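Long-range contacts in putative superoxide reductase (Thermotoga maritima, PDB 3QZB), which probably reduces superoxide to hydrogen peroxide at an iron centre, with electrons supplied by reduced rubredoxin: residues Val30-Ala35 with Val51-Pro56; Asn59-His64 with Gly97-Ala102; Trp67-Phe72 with Val83-Phe88; Asn116-Ile121 with Lys138-Glu143. All coordinates share one frame; numbering follows the deposited sequence. Where two conformers were deposited one is given.

Contact 1: Val30-Ala35 with Val51-Pro56; sequences VPVIEA and VGKEIP
Pro31 and Val51 bring the two backbones closest, CA to CA 4.6 Å, where strand 44-51 runs out beside strand 31-34 at the margin of the three-stranded antiparallel sheet of this immunoglobulin-like beta-sandwich. Farther along strand 31-34 the pairing is direct, through backbone bonds of Val32 with Thr50 and of Glu34 with Val48. Beyond Pro31 and Val51 a water takes over: it donates to Val30 O at 2.7 Å and accepts from Gly52 N at 2.9 Å. Gly52 has a positive phi, 84°, and here the chain leaves the sheet and turns so that Lys53 points back at the strand.

Pro31 and Val51 sit on the inner face, where the CG2 branch of Val51 rests on the proline ring, 4.0 Å from Pro31 CB. Both also touch Ser125 of the other sheet, and Val51 reaches Ile65 and Ile68. On the other side of the strand Val32 meets Lys53 at about a right angle, Val32 CG2 lying 3.8 Å from Lys53 CB. The lysine has CG anti to its backbone N (chi1 176°) and then bends at chi2 (67°), which carries the ammonium toward Glu34. The resulting salt bridge is stretched, its hydrogen bond weak, with Lys53 NZ 3.4 Å from Glu34 OE2. A second water spans the same two atoms, donating to Glu34 OE2 at 2.6 Å and accepting from Lys53 NZ at 3.1 Å.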
loop_
_atom_site.group_PDB
_atom_site.type_symbol
_atom_site.label_atom_id
_atom_site.label_comp_id
_atom_site.label_asym_id
_atom_site.label_seq_id
_atom_site.Cartn_x
_atom_site.Cartn_y
_atom_site.Cartn_z
ATOM N N VAL A 30 9.262 18.061 -5.822
ATOM C CA VAL A 30 8.691 18.492 -4.543
ATOM C C VAL A 30 7.177 18.207 -4.540
ATOM O O VAL A 30 6.441 18.650 -5.444
ATOM C CB VAL A 30 8.939 19.979 -4.303
ATOM C CG1 VAL A 30 8.211 20.407 -3.026
ATOM C CG2 VAL A 30 10.463 20.277 -4.270
ATOM N N PRO A 31 6.663 17.526 -3.493
ATOM C CA PRO A 31 5.192 17.341 -3.408
ATOM C C PRO A 31 4.586 18.632 -2.871
ATOM O O PRO A 31 4.997 19.102 -1.811
ATOM C CB PRO A 31 5.053 16.154 -2.467
ATOM C CG PRO A 31 6.232 16.239 -1.560
ATOM C CD PRO A 31 7.375 16.792 -2.435
ATOM N N VAL A 32 3.654 19.206 -3.605
ATOM C CA VAL A 32 3.067 20.480 -3.269
ATOM C C VAL A 32 1.676 20.286 -2.651
ATOM O O VAL A 32 0.821 19.644 -3.256
ATOM C CB VAL A 32 2.973 21.412 -4.477
ATOM C CG1 VAL A 32 2.298 22.740 -4.075
ATOM C CG2 VAL A 32 4.389 21.649 -5.061
ATOM N N ILE A 33 1.516 20.776 -1.422
ATOM C CA ILE A 33 0.269 20.668 -0.657
ATOM C C ILE A 33 -0.633 21.866 -0.958
ATOM O O ILE A 33 -0.156 23.017 -0.914
ATOM C CB ILE A 33 0.579 20.674 0.844
ATOM C CG1 ILE A 33 1.401 19.436 1.251
ATOM C CG2 ILE A 33 -0.759 20.668 1.651
ATOM C CD1 ILE A 33 2.130 19.592 2.575
ATOM N N GLU A 34 -1.898 21.601 -1.234
ATOM C CA GLU A 34 -2.940 22.633 -1.264
ATOM C C GLU A 34 -3.983 22.248 -0.220
ATOM O O GLU A 34 -4.620 21.214 -0.328
ATOM C CB GLU A 34 -3.572 22.693 -2.619
ATOM C CG GLU A 34 -2.603 23.118 -3.694
ATOM C CD GLU A 34 -3.219 23.018 -5.077
ATOM O OE1 GLU A 34 -4.013 23.920 -5.449
ATOM O OE2 GLU A 34 -2.939 22.062 -5.813
ATOM N N ALA A 35 -4.123 23.099 0.780
ATOM C CA ALA A 35 -5.082 22.855 1.867
ATOM C C ALA A 35 -5.412 24.226 2.448
ATOM O O ALA A 35 -4.569 25.111 2.444
ATOM C CB ALA A 35 -4.456 21.944 2.955
ATOM N N VAL A 51 2.856 16.161 -7.340
ATOM C CA VAL A 51 4.294 16.224 -7.737
ATOM C C VAL A 51 4.285 16.645 -9.222
ATOM O O VAL A 51 3.504 16.187 -10.009
ATOM C CB VAL A 51 4.979 14.863 -7.535
ATOM C CG1 VAL A 51 6.423 14.886 -8.047
ATOM C CG2 VAL A 51 4.954 14.469 -6.043
ATOM N N GLY A 52 5.215 17.532 -9.535
ATOM C CA GLY A 52 5.400 17.988 -10.902
ATOM C C GLY A 52 4.431 19.088 -11.127
ATOM O O GLY A 52 3.978 19.241 -12.231
ATOM N N LYS A 53 4.115 19.823 -10.052
ATOM C CA LYS A 53 3.102 20.850 -10.014
ATOM C C LYS A 53 3.345 22.005 -11.004
ATOM O O LYS A 53 2.487 22.347 -11.811
ATOM C CB LYS A 53 2.975 21.391 -8.583
ATOM C CG LYS A 53 2.037 22.530 -8.398
ATOM C CD LYS A 53 0.600 22.134 -8.644
ATOM C CE LYS A 53 -0.332 23.302 -8.241
ATOM N NZ LYS A 53 -1.709 23.148 -8.765
ATOM N N GLU A 54 4.526 22.579 -10.910
ATOM C CA GLU A 54 4.974 23.653 -11.772
ATOM C C GLU A 54 5.930 23.157 -12.822
ATOM O O GLU A 54 5.831 23.571 -13.967
ATOM C CB GLU A 54 5.646 24.676 -10.909
ATOM C CG GLU A 54 4.663 25.594 -10.229
ATOM C CD GLU A 54 4.481 26.898 -10.957
ATOM O OE1 GLU A 54 4.134 26.871 -12.156
ATOM O OE2 GLU A 54 4.704 27.955 -10.345
ATOM N N ILE A 55 6.881 22.322 -12.436
ATOM C CA ILE A 55 7.841 21.735 -13.360
ATOM C C ILE A 55 7.436 20.291 -13.558
ATOM O O ILE A 55 7.429 19.517 -12.607
ATOM C CB ILE A 55 9.301 21.778 -12.850
ATOM C CG1 ILE A 55 9.709 23.221 -12.543
ATOM C CG2 ILE A 55 10.227 21.149 -13.913
ATOM C CD1 ILE A 55 11.006 23.376 -11.860
ATOM N N PRO A 56 7.128 19.883 -14.777
ATOM C CA PRO A 56 6.598 18.559 -14.994
ATOM C C PRO A 56 7.596 17.436 -14.654
ATOM O O PRO A 56 8.813 17.583 -14.808
ATOM C CB PRO A 56 6.287 18.529 -16.482
ATOM C CG PRO A 56 6.578 19.822 -17.050
ATOM C CD PRO A 56 7.102 20.728 -16.015
HETATM O O HOH W 1 6.686 19.523 -7.946
HETATM O O HOH W 2 -4.132 21.456 -7.986
#

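Contact 2: Asn59-His64 with Gly97-Ala102; sequences NTTEHH and GPNIGA. With FE (Fe (III) ion), chain B.
Asn99 reaches across from the type II beta turn Gly97-Ile100 and fits its side-chain amide against the iron-ligand loop at Thr61 and Glu62. This is the tight part of the contact. Asn99 OD1 accepts from Thr61 N at 3.0 Å, with the donor tilted from the carbonyl plane, while Asn99 N returns a bond to Thr61 OG1 at 3.1 Å. That hydroxyl is also hydrogen-bonded to His91 O. The other end of the amide is held straighter: Asn99 ND2 gives its proton, in the amide plane, to the syn lone pair of Glu62 OE1 at 2.8 Å (171°). Glu62 manages this by bending at chi2 (75°), its carboxylate turned 39° from the amide. Put in place of Asn99, an aspartate could still accept from Thr61 N, but with no N-H to offer Glu62 it would probably set two carboxylates against each other.

The outer side is looser. Glu62 OE2 brushes Pro98 CB at 3.6 Å, and a water bridges Glu62 OE2 and Asn99 ND2; Glu62 of the third subunit packs on the same exposed proline. Behind the tight part, Thr60 OG1 accepts from His63 N in an ST motif, and Thr60 O takes the in-plane N-H of His64 ND1 at 2.9 Å. His63 points the other way, its NE2 binding the iron at 2.2 Å alongside His29, His57, Cys127 and His130.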
loop_
_atom_site.group_PDB
_atom_site.type_symbol
_atom_site.label_atom_id
_atom_site.label_comp_id
_atom_site.label_asym_id
_atom_site.label_seq_id
_atom_site.Cartn_x
_atom_site.Cartn_y
_atom_site.Cartn_z
ATOM N N ASN A 59 6.371 10.456 -16.677
ATOM C CA ASN A 59 5.609 9.295 -16.232
ATOM C C ASN A 59 5.761 8.248 -17.309
ATOM O O ASN A 59 4.903 8.024 -18.149
ATOM C CB ASN A 59 4.167 9.650 -16.056
ATOM C CG ASN A 59 3.393 8.573 -15.335
ATOM O OD1 ASN A 59 3.929 7.492 -15.015
ATOM N ND2 ASN A 59 2.109 8.862 -15.056
ATOM N N THR A 60 6.923 7.599 -17.306
ATOM C CA THR A 60 7.241 6.525 -18.235
ATOM C C THR A 60 7.382 5.228 -17.470
ATOM O O THR A 60 7.488 5.217 -16.231
ATOM C CB THR A 60 8.538 6.823 -19.027
ATOM O OG1 THR A 60 9.622 6.756 -18.086
ATOM C CG2 THR A 60 8.478 8.202 -19.723
ATOM N N THR A 61 7.485 4.106 -18.196
ATOM C CA THR A 61 7.671 2.883 -17.540
ATOM C C THR A 61 8.984 2.867 -16.722
ATOM O O THR A 61 9.056 2.319 -15.638
ATOM C CB THR A 61 7.636 1.744 -18.592
ATOM O OG1 THR A 61 6.366 1.741 -19.308
ATOM C CG2 THR A 61 7.896 0.359 -17.986
ATOM N N GLU A 62 10.032 3.508 -17.246
ATOM C CA GLU A 62 11.324 3.553 -16.613
ATOM C C GLU A 62 11.461 4.560 -15.480
ATOM O O GLU A 62 12.293 4.358 -14.597
ATOM C CB GLU A 62 12.426 3.816 -17.681
ATOM C CG GLU A 62 12.451 2.802 -18.824
ATOM C CD GLU A 62 11.323 2.946 -19.902
ATOM O OE1 GLU A 62 10.618 3.992 -20.009
ATOM O OE2 GLU A 62 11.197 1.978 -20.717
ATOM N N HIS A 63 10.663 5.637 -15.526
ATOM C CA HIS A 63 10.852 6.761 -14.603
ATOM C C HIS A 63 9.490 7.356 -14.287
ATOM O O HIS A 63 8.850 7.955 -15.144
ATOM C CB HIS A 63 11.751 7.821 -15.216
ATOM C CG HIS A 63 12.020 8.995 -14.331
ATOM N ND1 HIS A 63 12.379 10.212 -14.849
ATOM C CD2 HIS A 63 11.918 9.162 -12.980
ATOM C CE1 HIS A 63 12.514 11.072 -13.842
ATOM N NE2 HIS A 63 12.240 10.459 -12.683
ATOM N N HIS A 64 9.095 7.304 -13.012
ATOM C CA HIS A 64 7.784 7.777 -12.601
ATOM C C HIS A 64 7.719 7.975 -11.114
ATOM O O HIS A 64 8.469 7.356 -10.349
ATOM C CB HIS A 64 6.699 6.759 -13.050
ATOM C CG HIS A 64 6.985 5.341 -12.604
ATOM N ND1 HIS A 64 7.494 4.400 -13.470
ATOM C CD2 HIS A 64 6.861 4.716 -11.414
ATOM C CE1 HIS A 64 7.661 3.269 -12.802
ATOM N NE2 HIS A 64 7.326 3.439 -11.549
ATOM N N GLY A 97 4.924 -3.778 -25.062
ATOM C CA GLY A 97 6.164 -3.071 -24.784
ATOM C C GLY A 97 6.003 -1.967 -23.792
ATOM O O GLY A 97 4.892 -1.486 -23.458
ATOM N N PRO A 98 7.123 -1.490 -23.220
ATOM C CA PRO A 98 7.054 -0.341 -22.301
ATOM C C PRO A 98 6.613 0.894 -23.080
ATOM O O PRO A 98 6.875 1.036 -24.263
ATOM C CB PRO A 98 8.508 -0.180 -21.808
ATOM C CG PRO A 98 9.307 -0.749 -22.923
ATOM C CD PRO A 98 8.504 -1.908 -23.471
ATOM N N ASN A 99 5.881 1.756 -22.400
ATOM C CA ASN A 99 5.505 3.042 -22.964
ATOM C C ASN A 99 4.558 2.967 -24.150
ATOM O O ASN A 99 4.406 3.959 -24.835
ATOM C CB ASN A 99 6.743 3.928 -23.285
ATOM C CG ASN A 99 7.554 4.142 -22.051
ATOM O OD1 ASN A 99 7.032 4.701 -21.061
ATOM N ND2 ASN A 99 8.800 3.738 -22.071
ATOM N N ILE A 100 3.913 1.827 -24.367
ATOM C CA ILE A 100 2.815 1.799 -25.353
ATOM C C ILE A 100 1.536 1.196 -24.717
ATOM O O ILE A 100 0.591 0.871 -25.434
ATOM C CB ILE A 100 3.168 1.150 -26.732
ATOM C CG1 ILE A 100 3.493 -0.316 -26.479
ATOM C CG2 ILE A 100 4.339 1.957 -27.517
ATOM C CD1 ILE A 100 3.666 -1.065 -27.880
ATOM N N GLY A 101 1.447 1.113 -23.394
ATOM C CA GLY A 101 0.216 0.654 -22.764
ATOM C C GLY A 101 -0.889 1.724 -22.777
ATOM O O GLY A 101 -0.691 2.907 -23.129
ATOM N N ALA A 102 -2.062 1.303 -22.358
ATOM C CA ALA A 102 -3.273 2.118 -22.462
ATOM C C ALA A 102 -3.431 3.172 -21.373
ATOM O O ALA A 102 -4.313 4.003 -21.537
ATOM C CB ALA A 102 -4.478 1.219 -22.452
HETATM FE FE FE B . 12.195 11.375 -10.732
HETATM O O HOH W 3 10.938 2.503 -23.738
#

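Contact 3: Trp67-Phe72 with Val83-Phe88; sequences WIKVFF and VGRYEF
The indole of Trp67 carries the guanidinium of Arg85 over one face, a cation-pi contact with Arg85 CZ 3.6 Å from the centroid of the five-membered ring and the two planes 34° apart. Lys69 NZ sits above the same face, over the six-membered ring, and Trp67 NE1 is hydrogen-bonded to Glu82 of the fourth subunit. At the guanidinium edge, Glu87 OE2 lies in the guanidinium plane and takes the N-H of Arg85 NE on its anti side, a salt bridge of 2.9 Å. Phe88 has Tyr86 O over one face and Ile68 CG1 at its edge.

These groups stand on an antiparallel beta hairpin whose strands run at 176°. Tyr86 N bonds to Ile68 O at 2.8 Å, and Ile68 N answers to Tyr86 O. Val83 and Gly84 both face Val70 in a classic beta bulge, with Val83 N 2.8 Å from Val70 O. A CB on Gly84 would strike Tyr86 OH, which is hydrogen-bonded to Thr111.

A leucine at Arg85 would take the guanidinium off the five-membered ring and would probably leave Glu87 OE2, and Glu82 of the fourth subunit, without the cation they pair with. Lys69 NZ and Arg85 NH1 lie 2.9 Å apart, close but not hydrogen-bonded. With Glu82 of the fourth subunit on Arg85 NH1 and Glu87 of the third on NH2, assembly supplies the negative charge that probably makes this buried cluster of cations tolerable.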
loop_
_atom_site.group_PDB
_atom_site.type_symbol
_atom_site.label_atom_id
_atom_site.label_comp_id
_atom_site.label_asym_id
_atom_site.label_seq_id
_atom_site.Cartn_x
_atom_site.Cartn_y
_atom_site.Cartn_z
ATOM N N TRP A 67 4.295 7.158 -5.500
ATOM C CA TRP A 67 3.311 7.447 -4.443
ATOM C C TRP A 67 3.539 8.773 -3.814
ATOM O O TRP A 67 4.615 9.349 -3.852
ATOM C CB TRP A 67 3.230 6.283 -3.427
ATOM C CG TRP A 67 4.502 5.832 -2.756
ATOM C CD1 TRP A 67 5.165 4.672 -3.030
ATOM C CD2 TRP A 67 5.306 6.488 -1.725
ATOM N NE1 TRP A 67 6.227 4.500 -2.206
ATOM C CE2 TRP A 67 6.355 5.596 -1.390
ATOM C CE3 TRP A 67 5.240 7.696 -1.042
ATOM C CZ2 TRP A 67 7.297 5.878 -0.404
ATOM C CZ3 TRP A 67 6.168 7.976 -0.078
ATOM C CH2 TRP A 67 7.176 7.068 0.244
ATOM N N ILE A 68 2.463 9.215 -3.132
ATOM C CA ILE A 68 2.457 10.288 -2.150
ATOM C C ILE A 68 1.836 9.685 -0.886
ATOM O O ILE A 68 0.842 8.946 -0.996
ATOM C CB ILE A 68 1.600 11.451 -2.641
ATOM C CG1 ILE A 68 2.308 12.221 -3.760
ATOM C CG2 ILE A 68 1.207 12.394 -1.468
ATOM C CD1 ILE A 68 1.364 13.067 -4.598
ATOM N N LYS A 69 2.404 9.981 0.279
ATOM C CA LYS A 69 1.699 9.737 1.529
ATOM C C LYS A 69 1.619 11.006 2.279
ATOM O O LYS A 69 2.417 11.931 2.097
ATOM C CB LYS A 69 2.236 8.524 2.304
ATOM C CG LYS A 69 3.626 8.652 2.824
ATOM C CD LYS A 69 4.036 7.473 3.711
ATOM C CE LYS A 69 3.854 6.079 3.138
ATOM N NZ LYS A 69 4.488 5.859 1.786
ATOM N N VAL A 70 0.611 11.100 3.159
ATOM C CA VAL A 70 0.356 12.290 3.943
ATOM C C VAL A 70 0.325 11.876 5.413
ATOM O O VAL A 70 -0.252 10.865 5.766
ATOM C CB VAL A 70 -0.943 12.936 3.543
ATOM C CG1 VAL A 70 -1.332 14.133 4.472
ATOM C CG2 VAL A 70 -0.903 13.399 2.059
ATOM N N PHE A 71 0.995 12.664 6.237
ATOM C CA PHE A 71 0.964 12.541 7.680
ATOM C C PHE A 71 0.325 13.810 8.276
ATOM O O PHE A 71 0.455 14.903 7.726
ATOM C CB PHE A 71 2.368 12.369 8.264
ATOM C CG PHE A 71 2.994 11.027 7.899
ATOM C CD1 PHE A 71 2.796 9.912 8.704
ATOM C CD2 PHE A 71 3.810 10.913 6.777
ATOM C CE1 PHE A 71 3.332 8.708 8.377
ATOM C CE2 PHE A 71 4.398 9.678 6.437
ATOM C CZ PHE A 71 4.169 8.594 7.255
ATOM N N PHE A 72 -0.265 13.619 9.445
ATOM C CA PHE A 72 -0.741 14.726 10.258
ATOM C C PHE A 72 -0.021 14.673 11.604
ATOM O O PHE A 72 -0.005 13.632 12.262
ATOM C CB PHE A 72 -2.240 14.665 10.461
ATOM C CG PHE A 72 -2.801 15.836 11.202
ATOM C CD1 PHE A 72 -2.789 17.103 10.648
ATOM C CD2 PHE A 72 -3.312 15.721 12.489
ATOM C CE1 PHE A 72 -3.292 18.208 11.325
ATOM C CE2 PHE A 72 -3.794 16.817 13.148
ATOM C CZ PHE A 72 -3.804 18.051 12.567
ATOM N N VAL A 83 -2.183 9.787 7.447
ATOM C CA VAL A 83 -3.485 10.097 6.858
ATOM C C VAL A 83 -3.832 9.115 5.737
ATOM O O VAL A 83 -4.935 8.630 5.632
ATOM C CB VAL A 83 -3.503 11.555 6.357
ATOM C CG1 VAL A 83 -4.672 11.868 5.433
ATOM C CG2 VAL A 83 -3.462 12.514 7.552
ATOM N N GLY A 84 -2.824 8.789 4.902
ATOM C CA GLY A 84 -3.045 7.875 3.813
ATOM C C GLY A 84 -1.776 7.695 2.996
ATOM O O GLY A 84 -0.866 8.457 3.121
ATOM N N ARG A 85 -1.804 6.627 2.186
ATOM C CA ARG A 85 -0.788 6.376 1.162
ATOM C C ARG A 85 -1.552 6.235 -0.130
ATOM O O ARG A 85 -2.560 5.491 -0.203
ATOM C CB ARG A 85 0.021 5.110 1.468
ATOM C CG ARG A 85 1.028 4.752 0.338
ATOM C CD ARG A 85 1.839 3.558 0.724
ATOM N NE ARG A 85 2.564 2.913 -0.370
ATOM C CZ ARG A 85 3.892 2.705 -0.405
ATOM N NH1 ARG A 85 4.754 3.362 0.381
ATOM N NH2 ARG A 85 4.376 1.842 -1.300
ATOM N N TYR A 86 -1.088 6.948 -1.160
ATOM C CA TYR A 86 -1.811 7.073 -2.434
ATOM C C TYR A 86 -0.834 6.676 -3.551
ATOM O O TYR A 86 0.149 7.391 -3.802
ATOM C CB TYR A 86 -2.304 8.532 -2.593
ATOM C CG TYR A 86 -2.994 9.062 -1.342
ATOM C CD1 TYR A 86 -4.317 8.694 -1.058
ATOM C CD2 TYR A 86 -2.298 9.800 -0.412
ATOM C CE1 TYR A 86 -4.937 9.098 0.165
ATOM C CE2 TYR A 86 -2.921 10.201 0.770
ATOM C CZ TYR A 86 -4.198 9.853 1.067
ATOM O OH TYR A 86 -4.743 10.287 2.260
ATOM N N GLU A 87 -1.090 5.521 -4.119
ATOM C CA GLU A 87 -0.186 4.911 -5.067
ATOM C C GLU A 87 -0.658 5.172 -6.491
ATOM O O GLU A 87 -1.843 5.007 -6.774
ATOM C CB GLU A 87 -0.099 3.403 -4.814
ATOM C CG GLU A 87 0.485 3.069 -3.489
ATOM C CD GLU A 87 0.676 1.594 -3.284
ATOM O OE1 GLU A 87 0.439 0.775 -4.181
ATOM O OE2 GLU A 87 1.055 1.223 -2.130
ATOM N N PHE A 88 0.296 5.451 -7.361
ATOM C CA PHE A 88 0.074 5.758 -8.780
ATOM C C PHE A 88 0.738 4.624 -9.554
ATOM O O PHE A 88 1.988 4.648 -9.629
ATOM C CB PHE A 88 0.668 7.123 -9.111
ATOM C CG PHE A 88 0.297 8.169 -8.088
ATOM C CD1 PHE A 88 -1.054 8.484 -7.841
ATOM C CD2 PHE A 88 1.254 8.820 -7.360
ATOM C CE1 PHE A 88 -1.369 9.421 -6.855
ATOM C CE2 PHE A 88 0.895 9.722 -6.381
ATOM C CZ PHE A 88 -0.419 10.022 -6.136
#

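Contact 4: Asn116-Ile121 with Lys138-Glu143; sequences NRSGTI and KITVEE
Ser118 turns its hydroxyl back beside its own backbone N (chi1 -62°), and there OG accepts an almost straight bond from Val141 N at 2.9 Å. A side chain thus supplies the acceptor for a strand N-H. Beside it a water joins the two backbones, accepting from Ser118 N at 3.0 Å and donating to Val141 O at 2.9 Å. Lys138 is folded, bent at chi2 (77°) and again at chi4 (52°), which curls the ammonium over its neighbour strand: Lys138 NZ donates to Gly119 O at 3.0 Å from above the carbonyl plane. Ile139 N reaches that same oxygen from the opposite face at 2.9 Å, and Asp75 forms a salt bridge with the lysine.

The two strands, 119-127 and 131-141, form an antiparallel beta hairpin of the sandwich, with Gly119 and Ile139 its hydrogen-bonded pair here. Into the core, Ile139 places CG2 between its backbone N and carbonyl carbon, and this methyl meets Ile121 CG1 at 4.0 Å; Phe72 and Leu115 also pack on Ile139. Val141 lays its CG1 branch near Asn116 C, while CG2, beside the valine's own backbone N, presses on Arg117 O at 3.4 Å, a buried carbonyl oxygen with no hydrogen-bonding partner in the model.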
loop_
_atom_site.group_PDB
_atom_site.type_symbol
_atom_site.label_atom_id
_atom_site.label_comp_id
_atom_site.label_asym_id
_atom_site.label_seq_id
_atom_site.Cartn_x
_atom_site.Cartn_y
_atom_site.Cartn_z
ATOM N N ASN A 116 -9.761 17.519 14.366
ATOM C CA ASN A 116 -10.311 18.184 15.524
ATOM C C ASN A 116 -9.353 18.871 16.408
ATOM O O ASN A 116 -9.773 19.462 17.409
ATOM C CB ASN A 116 -11.284 17.290 16.231
ATOM C CG ASN A 116 -10.607 16.112 16.764
ATOM O OD1 ASN A 116 -9.891 16.202 17.748
ATOM N ND2 ASN A 116 -10.812 14.978 16.126
ATOM N N ARG A 117 -8.087 18.913 16.003
ATOM C CA ARG A 117 -7.101 19.743 16.629
ATOM C C ARG A 117 -6.137 20.280 15.576
ATOM O O ARG A 117 -5.873 19.610 14.591
ATOM C CB ARG A 117 -6.264 18.970 17.711
ATOM C CG ARG A 117 -7.059 18.127 18.733
ATOM C CD ARG A 117 -6.325 17.840 20.028
ATOM N NE ARG A 117 -5.081 17.086 19.889
ATOM C CZ ARG A 117 -4.943 15.771 20.055
ATOM N NH1 ARG A 117 -5.973 14.929 20.119
ATOM N NH2 ARG A 117 -3.736 15.312 20.147
ATOM N N SER A 118 -5.511 21.424 15.862
ATOM C CA SER A 118 -4.544 22.036 14.957
ATOM C C SER A 118 -3.281 21.201 14.853
ATOM O O SER A 118 -2.925 20.459 15.758
ATOM C CB SER A 118 -4.153 23.415 15.446
ATOM O OG SER A 118 -5.302 24.253 15.477
ATOM N N GLY A 119 -2.579 21.311 13.734
ATOM C CA GLY A 119 -1.400 20.542 13.514
ATOM C C GLY A 119 -0.696 20.924 12.241
ATOM O O GLY A 119 -0.896 22.035 11.741
ATOM N N THR A 120 0.138 20.011 11.760
ATOM C CA THR A 120 0.936 20.168 10.559
ATOM C C THR A 120 0.673 19.024 9.626
ATOM O O THR A 120 0.689 17.865 10.028
ATOM C CB THR A 120 2.411 20.262 10.882
ATOM O OG1 THR A 120 2.630 21.320 11.820
ATOM C CG2 THR A 120 3.265 20.544 9.665
ATOM N N ILE A 121 0.407 19.352 8.354
ATOM C CA ILE A 121 0.290 18.376 7.259
ATOM C C ILE A 121 1.697 18.170 6.673
ATOM O O ILE A 121 2.359 19.152 6.347
ATOM C CB ILE A 121 -0.682 18.879 6.170
ATOM C CG1 ILE A 121 -2.074 19.150 6.715
ATOM C CG2 ILE A 121 -0.701 17.906 4.966
ATOM C CD1 ILE A 121 -2.939 20.051 5.808
ATOM N N LYS A 138 1.313 24.130 7.985
ATOM C CA LYS A 138 0.454 24.220 9.154
ATOM C C LYS A 138 -1.022 24.299 8.766
ATOM O O LYS A 138 -1.354 24.904 7.745
ATOM C CB LYS A 138 0.805 25.474 9.921
ATOM C CG LYS A 138 0.320 25.565 11.348
ATOM C CD LYS A 138 1.220 24.671 12.256
ATOM C CE LYS A 138 0.741 24.588 13.714
ATOM N NZ LYS A 138 -0.724 24.192 13.820
ATOM N N ILE A 139 -1.893 23.749 9.612
ATOM C CA ILE A 139 -3.351 23.936 9.483
ATOM C C ILE A 139 -3.882 24.224 10.888
ATOM O O ILE A 139 -3.553 23.547 11.864
ATOM C CB ILE A 139 -4.053 22.777 8.762
ATOM C CG1 ILE A 139 -5.516 23.109 8.474
ATOM C CG2 ILE A 139 -3.818 21.461 9.526
ATOM C CD1 ILE A 139 -6.150 22.188 7.427
ATOM N N THR A 140 -4.728 25.254 10.947
ATOM C CA THR A 140 -5.335 25.663 12.225
ATOM C C THR A 140 -6.778 25.151 12.217
ATOM O O THR A 140 -7.516 25.297 11.222
ATOM C CB THR A 140 -5.322 27.182 12.334
ATOM O OG1 THR A 140 -3.959 27.628 12.355
ATOM C CG2 THR A 140 -6.021 27.654 13.600
ATOM N N VAL A 141 -7.206 24.552 13.324
ATOM C CA VAL A 141 -8.542 24.017 13.475
ATOM C C VAL A 141 -9.205 24.789 14.615
ATOM O O VAL A 141 -8.619 24.955 15.691
ATOM C CB VAL A 141 -8.490 22.514 13.795
ATOM C CG1 VAL A 141 -9.886 21.960 13.967
ATOM C CG2 VAL A 141 -7.713 21.772 12.664
ATOM N N GLU A 142 -10.414 25.235 14.408
ATOM C CA GLU A 142 -11.202 25.892 15.451
ATOM C C GLU A 142 -11.309 25.006 16.669
ATOM O O GLU A 142 -11.416 23.780 16.578
ATOM C CB GLU A 142 -12.592 26.241 14.952
ATOM C CG GLU A 142 -12.628 27.366 13.949
ATOM C CD GLU A 142 -13.968 27.838 13.508
ATOM O OE1 GLU A 142 -14.975 27.175 13.815
ATOM O OE2 GLU A 142 -14.000 28.851 12.779
ATOM N N GLU A 143 -11.263 25.611 17.833
ATOM C CA GLU A 143 -11.318 24.890 19.101
ATOM C C GLU A 143 -12.724 24.616 19.586
ATOM O O GLU A 143 -13.660 25.281 19.154
ATOM C CB GLU A 143 -10.539 25.640 20.141
ATOM C CG GLU A 143 -9.073 25.802 19.791
ATOM C CD GLU A 143 -8.367 26.627 20.904
ATOM O OE1 GLU A 143 -8.099 26.104 21.881
ATOM O OE2 GLU A 143 -8.152 27.844 20.844
ATOM O OXT GLU A 143 -12.827 23.706 20.447
HETATM O O HOH W 4 -9.941 22.009 18.015
HETATM O O HOH W 5 -7.303 23.138 17.528
#

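Contact 2 supplies an iron ligand directly, and contact 1 lies close by, the Val51 side chain about 7 Å from the metal; in contact 3 the side chain of Phe88 is about 12 Å from the bound iron. Contact 4 is remote from the annotated sites, its centre 39 Å from that of contact 2 and across the middle of the chain. Contact 3 touches both contact 1 and contact 4 in the core: Ile68 CD1 meets Val51 CG2 at 4.1 Å, and Phe72 CZ meets Gly119 CA at 3.6 Å. Contacts 1 and 4 also touch, Ala35 CB to Ile121 CD1 at 3.7 Å. Contact 2 joins contacts 1 and 3 through the sequence alone. Contacts 2, 3 and 4 all meet the second subunit.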